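Local coordinates for protein putative glycyl-glycine endopeptidase lytM (Ruminococcus gnavus, PDB 3NYY) that is probably a metal-dependent endopeptidase of the M23 (LytM) family, at residues 21-26 against 234-239; 107-112 against 240-245. All coordinates share one frame; numbering follows the deposited sequence.

Contact 1. Residues 21-26 against 234-239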
loop_
_atom_site.group_PDB
_atom_site.type_symbol
_atom_site.label_atom_id
_atom_site.label_comp_id
_atom_site.label_asym_id
_atom_site.label_seq_id
_atom_site.Cartn_x
_atom_site.Cartn_y
_atom_site.Cartn_z
ATOM N N GLN A 21 4.721 -4.177 -15.584
ATOM C CA GLN A 21 3.334 -4.266 -16.065
ATOM C C GLN A 21 2.655 -2.909 -16.119
ATOM O O GLN A 21 1.671 -2.688 -15.446
ATOM C CB GLN A 21 2.530 -5.241 -15.208
ATOM C CG GLN A 21 3.039 -6.645 -15.207
ATOM C CD GLN A 21 2.544 -7.517 -16.335
ATOM O OE1 GLN A 21 1.346 -7.820 -16.430
ATOM N NE2 GLN A 21 3.495 -7.944 -17.225
ATOM N N PRO A 22 3.210 -1.965 -16.900
ATOM C CA PRO A 22 2.671 -0.583 -16.857
ATOM C C PRO A 22 1.312 -0.519 -17.568
ATOM O O PRO A 22 1.260 -0.658 -18.776
ATOM C CB PRO A 22 3.730 0.212 -17.593
ATOM C CG PRO A 22 4.429 -0.736 -18.471
ATOM C CD PRO A 22 4.353 -2.079 -17.813
ATOM N N VAL A 23 0.248 -0.236 -16.828
ATOM C CA VAL A 23 -1.112 -0.199 -17.403
ATOM C C VAL A 23 -1.796 1.074 -16.931
ATOM O O VAL A 23 -2.091 1.213 -15.735
ATOM C CB VAL A 23 -1.903 -1.437 -16.993
ATOM C CG1 VAL A 23 -3.298 -1.411 -17.624
ATOM C CG2 VAL A 23 -1.144 -2.729 -17.406
ATOM N N SER A 24 -2.010 1.990 -17.866
ATOM C CA SER A 24 -2.746 3.225 -17.638
ATOM C C SER A 24 -4.192 3.015 -17.216
ATOM O O SER A 24 -4.771 1.971 -17.414
ATOM C CB SER A 24 -2.798 4.025 -18.937
ATOM O OG SER A 24 -3.600 3.376 -19.946
ATOM N N GLU A 25 -4.810 4.039 -16.650
ATOM C CA GLU A 25 -6.221 3.873 -16.251
ATOM C C GLU A 25 -7.145 3.648 -17.473
ATOM O O GLU A 25 -8.106 2.874 -17.384
ATOM C CB GLU A 25 -6.705 5.031 -15.338
ATOM C CG GLU A 25 -6.076 5.031 -13.895
ATOM C CD GLU A 25 -6.173 3.667 -13.124
ATOM O OE1 GLU A 25 -7.253 3.024 -13.117
ATOM O OE2 GLU A 25 -5.152 3.235 -12.507
ATOM N N THR A 26 -6.837 4.285 -18.603
ATOM C CA THR A 26 -7.582 4.064 -19.868
ATOM C C THR A 26 -7.570 2.588 -20.242
ATOM O O THR A 26 -8.602 1.979 -20.551
ATOM C CB THR A 26 -6.980 4.906 -21.020
ATOM O OG1 THR A 26 -7.190 6.286 -20.710
ATOM C CG2 THR A 26 -7.625 4.595 -22.369
ATOM N N PRO A 234 2.049 -8.214 -9.767
ATOM C CA PRO A 234 0.651 -8.627 -9.822
ATOM C C PRO A 234 -0.338 -7.478 -9.712
ATOM O O PRO A 234 -1.529 -7.699 -9.872
ATOM C CB PRO A 234 0.498 -9.493 -8.555
ATOM C CG PRO A 234 1.878 -9.828 -8.138
ATOM C CD PRO A 234 2.687 -8.617 -8.499
ATOM N N TYR A 235 0.122 -6.270 -9.411
ATOM C CA TYR A 235 -0.807 -5.210 -9.105
ATOM C C TYR A 235 -1.841 -4.953 -10.221
ATOM O O TYR A 235 -3.049 -4.924 -9.952
ATOM C CB TYR A 235 -0.058 -3.912 -8.714
ATOM C CG TYR A 235 -0.978 -2.743 -8.465
ATOM C CD1 TYR A 235 -1.562 -2.593 -7.210
ATOM C CD2 TYR A 235 -1.297 -1.813 -9.471
ATOM C CE1 TYR A 235 -2.413 -1.546 -6.933
ATOM C CE2 TYR A 235 -2.185 -0.736 -9.160
ATOM C CZ TYR A 235 -2.738 -0.657 -7.891
ATOM O OH TYR A 235 -3.629 0.370 -7.503
ATOM N N PRO A 236 -1.393 -4.796 -11.487
ATOM C CA PRO A 236 -2.426 -4.480 -12.499
ATOM C C PRO A 236 -3.475 -5.574 -12.741
ATOM O O PRO A 236 -4.685 -5.257 -12.889
ATOM C CB PRO A 236 -1.584 -4.133 -13.752
ATOM C CG PRO A 236 -0.245 -3.633 -13.143
ATOM C CD PRO A 236 -0.032 -4.588 -12.003
ATOM N N VAL A 237 -3.056 -6.836 -12.723
ATOM C CA VAL A 237 -4.034 -7.946 -12.843
ATOM C C VAL A 237 -4.950 -8.027 -11.617
ATOM O O VAL A 237 -6.132 -8.291 -11.733
ATOM C CB VAL A 237 -3.380 -9.254 -13.239
ATOM C CG1 VAL A 237 -2.609 -9.922 -12.088
ATOM C CG2 VAL A 237 -4.429 -10.282 -13.839
ATOM N N LEU A 238 -4.432 -7.651 -10.438
ATOM C CA LEU A 238 -5.279 -7.591 -9.252
ATOM C C LEU A 238 -6.320 -6.509 -9.413
ATOM O O LEU A 238 -7.477 -6.737 -9.068
ATOM C CB LEU A 238 -4.477 -7.350 -7.975
ATOM C CG LEU A 238 -3.735 -8.555 -7.433
ATOM C CD1 LEU A 238 -2.667 -8.176 -6.409
ATOM C CD2 LEU A 238 -4.737 -9.625 -6.800
ATOM N N ARG A 239 -5.916 -5.327 -9.923
ATOM C CA ARG A 239 -6.869 -4.237 -10.167
ATOM C C ARG A 239 -7.927 -4.646 -11.151
ATOM O O ARG A 239 -9.105 -4.327 -10.985
ATOM C CB ARG A 239 -6.164 -2.984 -10.678
ATOM C CG ARG A 239 -5.297 -2.317 -9.649
ATOM C CD ARG A 239 -6.067 -1.790 -8.475
ATOM N NE ARG A 239 -7.251 -1.007 -8.815
ATOM C CZ ARG A 239 -7.283 0.307 -8.989
ATOM N NH1 ARG A 239 -6.174 1.052 -8.900
ATOM N NH2 ARG A 239 -8.457 0.892 -9.235
HETATM O O HOH W 1 -0.212 -7.643 -13.635
#
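Pro236, in the first turn of helix 235-240, packs against Gln21 and Val23 of the loop that leads into helix 25-31. Its ring carries the largest share of the buried surface. Pro236 CG lies 3.1 Å from the backbone Gln21 O and 3.8 Å from Gln21 CB. One corner of the ring therefore meets both the carbonyl and the base of the glutamine side chain. Pro236 CB turns to the next residue but one and meets Val23 CG2 at 3.9 Å. Val23 places CG1 anti to its backbone N (chi1 -178°), which leaves CG2 as the methyl that reaches the ring. Trp88 of helix 77-88 also touches both Val23 and Pro236.

Gln21 follows helix 16-20 and has positive phi. Gln21 OE1 is 3.2 Å from a water that donates to it, and Val237 N donates to the same water at 3.1 Å. The amide also bonds to Phe18 O and Trp88 NE1.

At the other end, Glu25 OE2 and Arg239 NH1 stand 4.3 Å apart, with the oxygen well out of the guanidinium plane. No N-H points at it. Arg239 has firmer partners: NH1 donates to Tyr235 OH, NE pairs with Glu242, and NH2 pairs with Glu133 of the second subunit.

No direct hydrogen bond joins the segments. Proline packing and one water bridge join the LytM N-terminal region to helix 235-240, which lies against strands 128-132 and 216-225 of the large antiparallel sheet. The Glu25-Arg239 charges may add some attraction, and Arg239 probably offsets the like charges of Glu25 and Glu133 of the second subunit.

Contact 2. Residues 107-112 against 240-245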
loop_
_atom_site.group_PDB
_atom_site.type_symbol
_atom_site.label_atom_id
_atom_site.label_comp_id
_atom_site.label_asym_id
_atom_site.label_seq_id
_atom_site.Cartn_x
_atom_site.Cartn_y
_atom_site.Cartn_z
ATOM N N ILE A 107 -10.024 -4.756 2.397
ATOM C CA ILE A 107 -8.585 -4.915 2.250
ATOM C C ILE A 107 -8.044 -3.680 1.534
ATOM O O ILE A 107 -8.797 -2.897 0.937
ATOM C CB ILE A 107 -8.182 -6.215 1.486
ATOM C CG1 ILE A 107 -8.982 -6.421 0.190
ATOM C CG2 ILE A 107 -8.374 -7.456 2.388
ATOM C CD1 ILE A 107 -8.683 -5.447 -0.941
ATOM N N SER A 108 -6.736 -3.515 1.582
ATOM C CA SER A 108 -6.068 -2.371 0.959
ATOM C C SER A 108 -4.776 -2.873 0.367
ATOM O O SER A 108 -4.167 -3.784 0.927
ATOM C CB SER A 108 -5.725 -1.304 1.999
ATOM O OG SER A 108 -6.870 -0.783 2.629
ATOM N N TYR A 109 -4.379 -2.297 -0.773
ATOM C CA TYR A 109 -3.142 -2.674 -1.431
ATOM C C TYR A 109 -2.720 -1.591 -2.400
ATOM O O TYR A 109 -3.568 -0.850 -2.936
ATOM C CB TYR A 109 -3.265 -4.018 -2.141
ATOM C CG TYR A 109 -4.242 -4.074 -3.302
ATOM C CD1 TYR A 109 -5.593 -4.211 -3.084
ATOM C CD2 TYR A 109 -3.779 -4.032 -4.621
ATOM C CE1 TYR A 109 -6.500 -4.285 -4.172
ATOM C CE2 TYR A 109 -4.665 -4.096 -5.684
ATOM C CZ TYR A 109 -5.995 -4.243 -5.454
ATOM O OH TYR A 109 -6.834 -4.295 -6.557
ATOM N N VAL A 110 -1.409 -1.520 -2.620
ATOM C CA VAL A 110 -0.796 -0.548 -3.517
ATOM C C VAL A 110 0.178 -1.255 -4.451
ATOM O O VAL A 110 0.531 -2.421 -4.248
ATOM C CB VAL A 110 -0.044 0.572 -2.755
ATOM C CG1 VAL A 110 -0.988 1.416 -1.890
ATOM C CG2 VAL A 110 1.103 0.003 -1.930
ATOM N N ASP A 111 0.548 -0.568 -5.508
ATOM C CA ASP A 111 1.602 -1.016 -6.430
ATOM C C ASP A 111 2.946 -0.709 -5.799
ATOM O O ASP A 111 3.431 0.425 -5.856
ATOM C CB ASP A 111 1.476 -0.290 -7.760
ATOM C CG ASP A 111 2.328 -0.915 -8.870
ATOM O OD1 ASP A 111 3.222 -1.700 -8.537
ATOM O OD2 ASP A 111 2.062 -0.602 -10.062
ATOM N N SER A 112 3.571 -1.724 -5.236
ATOM C CA SER A 112 4.862 -1.546 -4.546
ATOM C C SER A 112 6.061 -1.953 -5.386
ATOM O O SER A 112 7.191 -1.973 -4.885
ATOM C CB SER A 112 4.839 -2.362 -3.253
ATOM O OG SER A 112 4.583 -3.732 -3.535
ATOM N N TYR A 240 -7.517 -5.403 -12.170
ATOM C CA TYR A 240 -8.441 -5.934 -13.182
ATOM C C TYR A 240 -9.465 -6.898 -12.586
ATOM O O TYR A 240 -10.640 -6.877 -12.985
ATOM C CB TYR A 240 -7.625 -6.584 -14.310
ATOM C CG TYR A 240 -8.273 -7.664 -15.130
ATOM C CD1 TYR A 240 -8.984 -7.350 -16.279
ATOM C CD2 TYR A 240 -8.119 -8.991 -14.788
ATOM C CE1 TYR A 240 -9.545 -8.354 -17.051
ATOM C CE2 TYR A 240 -8.688 -10.005 -15.521
ATOM C CZ TYR A 240 -9.399 -9.669 -16.667
ATOM O OH TYR A 240 -9.959 -10.679 -17.410
ATOM N N ALA A 241 -9.042 -7.676 -11.599
ATOM C CA ALA A 241 -9.905 -8.619 -10.916
ATOM C C ALA A 241 -10.616 -8.064 -9.677
ATOM O O ALA A 241 -11.349 -8.799 -9.038
ATOM C CB ALA A 241 -9.062 -9.824 -10.488
ATOM N N GLU A 242 -10.432 -6.767 -9.396
ATOM C CA GLU A 242 -10.920 -6.131 -8.160
ATOM C C GLU A 242 -12.407 -6.343 -7.913
ATOM O O GLU A 242 -12.815 -6.623 -6.790
ATOM C CB GLU A 242 -10.612 -4.610 -8.185
ATOM C CG GLU A 242 -11.403 -3.777 -9.195
ATOM C CD GLU A 242 -10.729 -2.446 -9.543
ATOM O OE1 GLU A 242 -9.839 -1.997 -8.772
ATOM O OE2 GLU A 242 -11.097 -1.872 -10.605
ATOM N N ASN A 243 -13.194 -6.206 -8.974
ATOM C CA ASN A 243 -14.658 -6.330 -8.921
ATOM C C ASN A 243 -15.141 -7.751 -9.160
ATOM O O ASN A 243 -16.337 -7.969 -9.290
ATOM C CB ASN A 243 -15.332 -5.374 -9.903
ATOM C CG ASN A 243 -15.090 -3.930 -9.541
ATOM O OD1 ASN A 243 -14.980 -3.591 -8.353
ATOM N ND2 ASN A 243 -14.970 -3.076 -10.554
ATOM N N ALA A 244 -14.216 -8.711 -9.187
ATOM C CA ALA A 244 -14.527 -10.131 -9.323
ATOM C C ALA A 244 -14.191 -10.837 -8.013
ATOM O O ALA A 244 -13.292 -11.680 -7.921
ATOM C CB ALA A 244 -13.767 -10.746 -10.502
ATOM N N ARG A 245 -14.910 -10.476 -6.972
ATOM C CA ARG A 245 -14.725 -11.107 -5.658
ATOM C C ARG A 245 -15.806 -12.166 -5.460
ATOM O O ARG A 245 -17.007 -11.895 -5.580
ATOM C CB ARG A 245 -14.738 -10.054 -4.564
ATOM C CG ARG A 245 -13.456 -9.244 -4.601
ATOM C CD ARG A 245 -13.344 -8.172 -3.532
ATOM N NE ARG A 245 -13.102 -8.718 -2.196
ATOM C CZ ARG A 245 -13.068 -7.991 -1.077
ATOM N NH1 ARG A 245 -13.268 -6.672 -1.119
ATOM N NH2 ARG A 245 -12.834 -8.591 0.089
HETATM O O HOH W 2 -12.070 -3.831 0.143
#
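The backbones stay well apart: the nearest alpha carbons, those of Ile107 and Glu242, are 10.7 Å from each other, so the segments meet through side chains and one water. Strand 107-108 pairs antiparallel with strand 128-132. Residues 241-244 make a type I beta turn after helix 235-240, closed by Ala244 N to Ala241 O at 2.9 Å.

Tyr109 reaches across with its phenol end. Tyr109 OH lies 4.1 Å from Glu242 CB, a touch on the aliphatic base of the glutamate and not on its carboxylate. The two side chains run nearly perpendicular, and the ring and carboxylate planes are 56° apart. A chi1 of 65° swings the Tyr109 ring toward the turn and brings its hydroxyl to Glu242 CB. The Glu242 carboxylate is held by two cationic side chains, in salt bridges from Arg239 to OE1 and from Lys32 to OE2.

The second touch is between Ile107 and Arg245. Ile107 CG1 lies over one face of the guanidinium, 4.4 Å from Arg245 NH2. Ile107 and Glu242 are each described in one of two conformers, so the finer details of their contacts are doubtful. NE and NH2 of Arg245 bond to backbone oxygens outside the two segments: NH2 to Asp105 O and Pro97 O, and NE to Ile96 O. Beside this pair, Ile107 N donates to a water at 3.2 Å. Arg245 NH1 gives the same water a weak bond of 3.3 Å.

Most polar atoms of Glu242 and Arg245 thus serve other partners. Glu242 offers CB to Tyr109, and Arg245 a guanidinium face to Ile107. The contact is light, water-assisted surface packing that joins residues 107-109 to the turn after helix 235-240.

How the contacts relate
From the N terminus, the chain first passes residues 21-26, then 107-112, then reaches 234-239 and 240-245 in direct succession. Contact 1 closes a loop with 207 residues between its segments; contact 2 closes one with 127. The two cross, because the first segment of contact 2 lies within the loop of contact 1 and its second segment lies beyond it. Helix 235-240 and the turn after it thus link the N-terminal helices to the large antiparallel sheet. The centres are about 10 Å apart, and the two contacts touch: Arg239 CD lies 3.2 Å from Tyr109 OH. Both also touch the second subunit.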